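Local atomic coordinates of ferric-chelate reductase (NAD(P)H) (Archaeoglobus fulgidus, PDB entry 1I0R), a protein that catalyses the NAD(P)H-dependent reduction of chelated ferric iron, releasing ferrous iron, and works as a flavin-binding homodimer. Residues V44-E49 with N54-S59; T100-V105 with V112-V117; F33-T36 with I42-C45. One frame throughout, in Å; residues are numbered along the deposited sequence. Where two conformers were deposited one is given.

Contact 1. Residues V44-E49 with N54-S59; sequences VCLNKE and NAVKES
Leu46 reaches out from strand 40-47 and lays the methyl CD1 against CG2 of Val56 on helix 51-59, the two carbons 4.0 Å apart and the side chains crossing at about a right angle. Each arm is placed by its first torsion: CG of Leu46 stands anti to the carbonyl carbon and beside the backbone N (chi1 -51°), and CG2 of Val56 takes the same position on its own residue, which turns that methyl to the strand. The overlap is slight, a single apolar touch, and Val56 also packs on Phe62 and Phe129 of neighbouring strands.

Further along, where the strand gives way to a turn, the link is polar and indirect. The carbonyl O of Lys48 and OD1 of Asn54 are both acceptors and stay 3.8 Å apart; one water donates to each, 2.8 Å from Lys48 O and 2.8 Å from Asn54 OD1. Asn47 shapes this turn: its OD1 accepts from Glu49 N at 2.7 Å, in the carbonyl plane and nearly straight (167° at the hydrogen), which makes an Asx turn. The ammonium of Lys48 forms a salt bridge with Asp122 and a hydrogen bond with the carbonyl of Gly124. On the helix, Ser59 N and Ser59 OG reach Ala55 O from opposite faces of its plane, with OG 2.9 Å from that oxygen.

Residues Cys45 to Glu49 belong to the experimentally established FMN site, so this strand-turn-helix connection, the helix packed against barrel strands 14-20, 61-67 and 126-138, is part of the cofactor-binding architecture of the flavin reductase-like domain.

Contact 2. Residues T100-V105 with V112-V117; sequences TGVPLV and VIEAKV
An excursion between barrel strands carries segment 100-105 alongside strand 109-122, and a buried glutamate fastens its loop end. Glu114, with CG anti to the backbone N (chi1 179°) and the chain extended beyond, rises toward Thr100. Its OE2 accepts twice from that one residue: from Thr100 OG1 at 2.7 Å, through the anti lone pair, and from Thr100 N at 2.9 Å, on the syn side but 31° out of the carboxylate plane. Two donors on one oxygen tie the loop to the strand, probably limit the turning of the carboxylate, and are likely to stabilise its negative charge. The same Thr100 OG1 takes a weak bond from Val102 N, 3.3 Å away. With a glutamine here in place of Glu114, which carries no charge, the two Thr100 donors would probably be met less strongly and the loop held less firmly.

Beyond the carboxylate, methyl groups lie against aliphatic carbons and backbone carbonyl oxygens. Leu104 crosses Glu114 at about a right angle, its CD2 4.1 Å from Glu114 CB and 3.8 Å from the carbonyl O of Ile113. At the far end CG1 of Val112 comes to 3.3 Å from Val105 O, an oxygen also hydrogen-bonded to Ser65 OG.

The short strand 103-105 runs nearly antiparallel to 112-117 (160°) without bridging to it; it pairs instead with 95-97, while 112-117 lies between strands 61-67 and 126-138 of the barrel.

Contact 3. Residues F33-T36 with I42-C45; sequences FQLT and IAVC
Phe33, in the conformer given, holds its CG between the backbone N and the carbonyl carbon (chi1 53°), a setting that swings the ring back over the neighbouring strand. In this conformer Ala43 CB lies 4.0 Å from the centroid of the Phe33 ring, over the centre of one face and only 12° off the normal, a CH-pi contact. Leu35 brings its branch to the same methyl, with CG 3.8 Å from Ala43 CB, so the small alanine is shared between an aromatic face and an isobutyl group.

The backbone pairing is antiparallel but strongly twisted, the short axes at 133°. Phe33 and Ala43 form a hydrogen-bonded pair: Ala43 N donates to Phe33 O at 2.8 Å, and Phe33 N to Ala43 O at 3.1 Å. Gln34 and Ile42 follow as a non-hydrogen-bonded pair with side chains on the other face of the sheet. There CD1 of Ile42 bends back over Gln34, 3.8 Å from its CB and 3.7 Å from its CA. The amide of Gln34 stretches along its own strand instead, NE2 donating to Thr36 O at 3.0 Å, with the oxygen in the amide plane but the nitrogen above the carbonyl plane.

This hairpin of strands 23-37 and 40-47 meets the second subunit, where Phe33 stacks on Phe33 of that chain, Leu35 packs on its Cys45 and Gln34 N is hydrogen-bonded to its Tyr11 OH. Backbone bonds thus fix the register within the hairpin, while apolar packing of Phe33 and Leu35 and a polar bond at Gln34 N both meet the dimer partner.

Contacts 1 and 3 divide strand 40-47 between them, sharing Val44 and Cys45: contact 3 pairs its earlier part with strand 23-37 at the dimer interface, whereas contact 1 follows it into the FMN-binding turn and helix 51-59. Their centres lie about 14 Å apart. Contact 2 is equally far from each, yet it meets contact 1 directly where Val56 CG1 packs on Val117 CG2 at 3.8 Å; from contact 3 its nearest atoms are about 4 Å away. All three rest on the same antiparallel barrel. Contact 1 holds five residues of the FMN site, while contact 2 remains peripheral to it, the Val105 side chain being about 8 Å from that of Lys89.

Contact 1. Residues V44-E49 with N54-S59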
loop_
_atom_site.group_PDB
_atom_site.type_symbol
_atom_site.label_atom_id
_atom_site.label_comp_id
_atom_site.label_asym_id
_atom_site.label_seq_id
_atom_site.Cartn_x
_atom_site.Cartn_y
_atom_site.Cartn_z
ATOM N N VAL B 44 1.978 -8.661 2.761
ATOM C CA VAL B 44 2.144 -8.032 4.073
ATOM C C VAL B 44 3.650 -7.967 4.298
ATOM O O VAL B 44 4.348 -8.938 4.067
ATOM C CB VAL B 44 1.457 -8.820 5.267
ATOM C CG1 VAL B 44 -0.065 -8.861 5.075
ATOM C CG2 VAL B 44 1.969 -10.222 5.357
ATOM N N CYS B 45 4.158 -6.805 4.712
ATOM C CA CYS B 45 5.595 -6.659 4.929
ATOM C C CYS B 45 5.818 -6.558 6.438
ATOM O O CYS B 45 5.354 -5.618 7.067
ATOM C CB CYS B 45 6.095 -5.401 4.204
ATOM S SG CYS B 45 7.887 -5.288 4.108
ATOM N N LEU B 46 6.520 -7.555 6.988
ATOM C CA LEU B 46 6.774 -7.651 8.431
ATOM C C LEU B 46 8.254 -7.602 8.778
ATOM O O LEU B 46 9.075 -8.185 8.081
ATOM C CB LEU B 46 6.213 -8.977 8.953
ATOM C CG LEU B 46 4.759 -9.228 8.545
ATOM C CD1 LEU B 46 4.311 -10.664 8.933
ATOM C CD2 LEU B 46 3.888 -8.189 9.250
ATOM N N ASN B 47 8.564 -6.920 9.880
ATOM C CA ASN B 47 9.940 -6.796 10.356
ATOM C C ASN B 47 10.433 -8.140 10.906
ATOM O O ASN B 47 9.720 -8.809 11.669
ATOM C CB ASN B 47 10.004 -5.726 11.437
ATOM C CG ASN B 47 11.424 -5.446 11.882
ATOM O OD1 ASN B 47 12.127 -6.343 12.364
ATOM N ND2 ASN B 47 11.863 -4.208 11.705
ATOM N N LYS B 48 11.647 -8.523 10.518
ATOM C CA LYS B 48 12.225 -9.810 10.917
ATOM C C LYS B 48 12.369 -10.033 12.407
ATOM O O LYS B 48 12.475 -11.179 12.855
ATOM C CB LYS B 48 13.584 -10.005 10.251
ATOM C CG LYS B 48 13.482 -10.328 8.768
ATOM C CD LYS B 48 14.857 -10.473 8.148
ATOM C CE LYS B 48 14.726 -10.821 6.678
ATOM N NZ LYS B 48 16.044 -11.025 6.014
ATOM N N GLU B 49 12.348 -8.953 13.172
ATOM C CA GLU B 49 12.491 -9.063 14.624
ATOM C C GLU B 49 11.185 -9.367 15.361
ATOM O O GLU B 49 11.202 -9.683 16.554
ATOM C CB GLU B 49 13.103 -7.773 15.176
ATOM C CG GLU B 49 14.461 -7.450 14.574
ATOM C CD GLU B 49 15.074 -6.175 15.127
ATOM O OE1 GLU B 49 14.425 -5.103 15.034
ATOM O OE2 GLU B 49 16.215 -6.243 15.649
ATOM N N ASN B 54 7.967 -14.363 12.404
ATOM C CA ASN B 54 8.401 -15.739 12.520
ATOM C C ASN B 54 7.255 -16.736 12.457
ATOM O O ASN B 54 7.438 -17.829 11.928
ATOM C CB ASN B 54 9.233 -15.923 13.798
ATOM C CG ASN B 54 10.418 -14.968 13.858
ATOM O OD1 ASN B 54 11.016 -14.638 12.830
ATOM N ND2 ASN B 54 10.775 -14.530 15.064
ATOM N N ALA B 55 6.077 -16.360 12.965
ATOM C CA ALA B 55 4.912 -17.251 12.926
ATOM C C ALA B 55 4.459 -17.440 11.485
ATOM O O ALA B 55 4.090 -18.533 11.070
ATOM C CB ALA B 55 3.767 -16.679 13.771
ATOM N N VAL B 56 4.494 -16.364 10.703
ATOM C CA VAL B 56 4.089 -16.484 9.325
ATOM C C VAL B 56 5.140 -17.301 8.590
ATOM O O VAL B 56 4.813 -18.122 7.743
ATOM C CB VAL B 56 3.935 -15.096 8.657
ATOM C CG1 VAL B 56 3.585 -15.261 7.162
ATOM C CG2 VAL B 56 2.842 -14.323 9.353
ATOM N N LYS B 57 6.406 -17.088 8.918
ATOM C CA LYS B 57 7.462 -17.832 8.249
ATOM C C LYS B 57 7.318 -19.342 8.463
ATOM O O LYS B 57 7.482 -20.129 7.535
ATOM C CB LYS B 57 8.840 -17.361 8.729
ATOM C CG LYS B 57 9.968 -17.925 7.874
ATOM C CD LYS B 57 11.318 -17.289 8.171
ATOM C CE LYS B 57 12.337 -17.672 7.093
ATOM N NZ LYS B 57 11.923 -17.250 5.704
ATOM N N GLU B 58 6.974 -19.738 9.683
ATOM C CA GLU B 58 6.823 -21.154 10.015
ATOM C C GLU B 58 5.516 -21.799 9.545
ATOM O O GLU B 58 5.525 -22.896 8.976
ATOM C CB GLU B 58 6.946 -21.338 11.527
ATOM C CG GLU B 58 8.281 -20.913 12.085
ATOM C CD GLU B 58 8.326 -21.013 13.599
ATOM O OE1 GLU B 58 8.234 -22.151 14.116
ATOM O OE2 GLU B 58 8.443 -19.960 14.267
ATOM N N SER B 59 4.393 -21.121 9.772
ATOM C CA SER B 59 3.087 -21.664 9.407
ATOM C C SER B 59 2.668 -21.547 7.955
ATOM O O SER B 59 1.856 -22.333 7.481
ATOM C CB SER B 59 2.002 -21.011 10.254
ATOM O OG SER B 59 1.774 -19.673 9.825
HETATM O O HOH W 1 13.551 -13.682 12.026
#

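Contact 2. Residues T100-V105 with V112-V117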
loop_
_atom_site.group_PDB
_atom_site.type_symbol
_atom_site.label_atom_id
_atom_site.label_comp_id
_atom_site.label_asym_id
_atom_site.label_seq_id
_atom_site.Cartn_x
_atom_site.Cartn_y
_atom_site.Cartn_z
ATOM N N THR B 100 -7.155 -22.267 7.613
ATOM C CA THR B 100 -5.690 -22.270 7.586
ATOM C C THR B 100 -5.079 -22.360 8.974
ATOM O O THR B 100 -3.870 -22.565 9.101
ATOM C CB THR B 100 -5.110 -20.994 6.967
ATOM O OG1 THR B 100 -5.345 -19.906 7.869
ATOM C CG2 THR B 100 -5.721 -20.707 5.621
ATOM N N GLY B 101 -5.896 -22.184 10.009
ATOM C CA GLY B 101 -5.395 -22.248 11.366
ATOM C C GLY B 101 -5.080 -20.904 11.994
ATOM O O GLY B 101 -4.780 -20.821 13.185
ATOM N N VAL B 102 -5.133 -19.832 11.207
ATOM C CA VAL B 102 -4.827 -18.539 11.810
ATOM C C VAL B 102 -6.017 -17.918 12.539
ATOM O O VAL B 102 -7.170 -18.155 12.188
ATOM C CB VAL B 102 -4.321 -17.521 10.761
ATOM C CG1 VAL B 102 -3.192 -18.133 9.950
ATOM C CG2 VAL B 102 -5.451 -17.090 9.865
ATOM N N PRO B 103 -5.746 -17.124 13.586
ATOM C CA PRO B 103 -6.837 -16.486 14.309
ATOM C C PRO B 103 -7.254 -15.241 13.519
ATOM O O PRO B 103 -6.411 -14.391 13.217
ATOM C CB PRO B 103 -6.198 -16.133 15.658
ATOM C CG PRO B 103 -4.800 -15.852 15.304
ATOM C CD PRO B 103 -4.458 -16.920 14.275
ATOM N N LEU B 104 -8.527 -15.138 13.160
ATOM C CA LEU B 104 -9.021 -13.972 12.426
ATOM C C LEU B 104 -9.718 -13.069 13.428
ATOM O O LEU B 104 -10.808 -13.406 13.928
ATOM C CB LEU B 104 -10.007 -14.405 11.338
ATOM C CG LEU B 104 -9.374 -15.385 10.347
ATOM C CD1 LEU B 104 -10.459 -16.165 9.589
ATOM C CD2 LEU B 104 -8.459 -14.583 9.391
ATOM N N VAL B 105 -9.089 -11.927 13.738
ATOM C CA VAL B 105 -9.669 -10.989 14.697
ATOM C C VAL B 105 -10.808 -10.195 14.065
ATOM O O VAL B 105 -10.605 -9.456 13.094
ATOM C CB VAL B 105 -8.604 -10.013 15.244
ATOM C CG1 VAL B 105 -9.247 -8.992 16.173
ATOM C CG2 VAL B 105 -7.533 -10.783 15.996
ATOM N N VAL B 112 -12.153 -8.957 7.177
ATOM C CA VAL B 112 -11.070 -9.882 7.490
ATOM C C VAL B 112 -10.733 -10.674 6.245
ATOM O O VAL B 112 -11.613 -10.979 5.427
ATOM C CB VAL B 112 -11.407 -10.861 8.659
ATOM C CG1 VAL B 112 -11.443 -10.090 9.967
ATOM C CG2 VAL B 112 -12.739 -11.575 8.411
ATOM N N ILE B 113 -9.448 -10.981 6.085
ATOM C CA ILE B 113 -8.961 -11.734 4.946
ATOM C C ILE B 113 -8.048 -12.820 5.466
ATOM O O ILE B 113 -7.287 -12.587 6.406
ATOM C CB ILE B 113 -8.144 -10.794 4.009
ATOM C CG1 ILE B 113 -9.046 -9.656 3.532
ATOM C CG2 ILE B 113 -7.521 -11.575 2.873
ATOM C CD1 ILE B 113 -8.270 -8.518 2.856
ATOM N N GLU B 114 -8.142 -14.006 4.869
ATOM C CA GLU B 114 -7.302 -15.131 5.251
ATOM C C GLU B 114 -6.481 -15.485 4.017
ATOM O O GLU B 114 -7.019 -15.508 2.896
ATOM C CB GLU B 114 -8.197 -16.299 5.691
ATOM C CG GLU B 114 -7.471 -17.542 6.105
ATOM C CD GLU B 114 -8.428 -18.611 6.634
ATOM O OE1 GLU B 114 -9.636 -18.555 6.310
ATOM O OE2 GLU B 114 -7.956 -19.502 7.362
ATOM N N ALA B 115 -5.184 -15.745 4.200
ATOM C CA ALA B 115 -4.316 -16.063 3.056
ATOM C C ALA B 115 -3.270 -17.145 3.321
ATOM O O ALA B 115 -2.825 -17.312 4.456
ATOM C CB ALA B 115 -3.599 -14.756 2.572
ATOM N N LYS B 116 -2.906 -17.908 2.287
ATOM C CA LYS B 116 -1.845 -18.906 2.428
ATOM C C LYS B 116 -0.636 -18.323 1.674
ATOM O O LYS B 116 -0.793 -17.816 0.557
ATOM C CB LYS B 116 -2.221 -20.282 1.834
ATOM C CG LYS B 116 -2.444 -20.290 0.331
ATOM C CD LYS B 116 -2.572 -21.708 -0.230
ATOM C CE LYS B 116 -2.476 -21.689 -1.773
ATOM N NZ LYS B 116 -2.649 -23.049 -2.398
ATOM N N VAL B 117 0.532 -18.364 2.302
ATOM C CA VAL B 117 1.758 -17.838 1.693
ATOM C C VAL B 117 2.197 -18.642 0.485
ATOM O O VAL B 117 2.381 -19.869 0.567
ATOM C CB VAL B 117 2.940 -17.800 2.706
ATOM C CG1 VAL B 117 4.242 -17.304 1.984
ATOM C CG2 VAL B 117 2.583 -16.893 3.890
#

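Contact 3. Residues F33-T36 with I42-C45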
loop_
_atom_site.group_PDB
_atom_site.type_symbol
_atom_site.label_atom_id
_atom_site.label_comp_id
_atom_site.label_asym_id
_atom_site.label_seq_id
_atom_site.Cartn_x
_atom_site.Cartn_y
_atom_site.Cartn_z
ATOM N N PHE B 33 -1.227 -4.751 1.167
ATOM C CA PHE B 33 -1.750 -4.327 -0.118
ATOM C C PHE B 33 -2.052 -5.488 -1.038
ATOM O O PHE B 33 -1.393 -6.519 -1.001
ATOM C CB PHE B 33 -0.795 -3.307 -0.778
ATOM C CG PHE B 33 0.649 -3.746 -0.892
ATOM C CD1 PHE B 33 1.150 -4.189 -2.103
ATOM C CD2 PHE B 33 1.535 -3.579 0.169
ATOM C CE1 PHE B 33 2.532 -4.451 -2.266
ATOM C CE2 PHE B 33 2.905 -3.839 0.019
ATOM C CZ PHE B 33 3.401 -4.273 -1.204
ATOM N N GLN B 34 -3.066 -5.326 -1.876
ATOM C CA GLN B 34 -3.393 -6.350 -2.855
ATOM C C GLN B 34 -2.407 -6.211 -4.023
ATOM O O GLN B 34 -2.185 -5.100 -4.515
ATOM C CB GLN B 34 -4.830 -6.156 -3.374
ATOM C CG GLN B 34 -5.234 -7.197 -4.434
ATOM C CD GLN B 34 -6.712 -7.118 -4.808
ATOM O OE1 GLN B 34 -7.469 -6.314 -4.243
ATOM N NE2 GLN B 34 -7.127 -7.963 -5.760
ATOM N N LEU B 35 -1.856 -7.324 -4.490
ATOM C CA LEU B 35 -0.901 -7.267 -5.611
ATOM C C LEU B 35 -1.503 -7.621 -6.952
ATOM O O LEU B 35 -1.166 -6.998 -7.978
ATOM C CB LEU B 35 0.266 -8.219 -5.350
ATOM C CG LEU B 35 1.094 -7.879 -4.110
ATOM C CD1 LEU B 35 2.466 -8.509 -4.251
ATOM C CD2 LEU B 35 1.268 -6.375 -4.018
ATOM N N THR B 36 -2.389 -8.615 -6.943
ATOM C CA THR B 36 -2.994 -9.131 -8.175
ATOM C C THR B 36 -4.467 -9.490 -7.970
ATOM O O THR B 36 -4.926 -9.631 -6.828
ATOM C CB THR B 36 -2.260 -10.426 -8.645
ATOM O OG1 THR B 36 -2.454 -11.473 -7.685
ATOM C CG2 THR B 36 -0.738 -10.190 -8.773
ATOM N N ILE B 42 -2.412 -11.056 -1.707
ATOM C CA ILE B 42 -2.229 -9.960 -0.741
ATOM C C ILE B 42 -0.824 -10.017 -0.176
ATOM O O ILE B 42 -0.331 -11.092 0.159
ATOM C CB ILE B 42 -3.202 -10.095 0.466
ATOM C CG1 ILE B 42 -4.643 -10.219 -0.029
ATOM C CG2 ILE B 42 -3.050 -8.899 1.411
ATOM C CD1 ILE B 42 -5.103 -9.094 -0.957
ATOM N N ALA B 43 -0.177 -8.865 -0.080
ATOM C CA ALA B 43 1.167 -8.803 0.477
ATOM C C ALA B 43 1.153 -8.137 1.848
ATOM O O ALA B 43 0.378 -7.197 2.087
ATOM C CB ALA B 43 2.085 -8.012 -0.455
ATOM N N VAL B 44 1.978 -8.661 2.761
ATOM C CA VAL B 44 2.144 -8.032 4.073
ATOM C C VAL B 44 3.650 -7.967 4.298
ATOM O O VAL B 44 4.348 -8.938 4.067
ATOM C CB VAL B 44 1.457 -8.820 5.267
ATOM C CG1 VAL B 44 -0.065 -8.861 5.075
ATOM C CG2 VAL B 44 1.969 -10.222 5.357
ATOM N N CYS B 45 4.158 -6.805 4.712
ATOM C CA CYS B 45 5.595 -6.659 4.929
ATOM C C CYS B 45 5.818 -6.558 6.438
ATOM O O CYS B 45 5.354 -5.618 7.067
ATOM C CB CYS B 45 6.095 -5.401 4.204
ATOM S SG CYS B 45 7.887 -5.288 4.108
#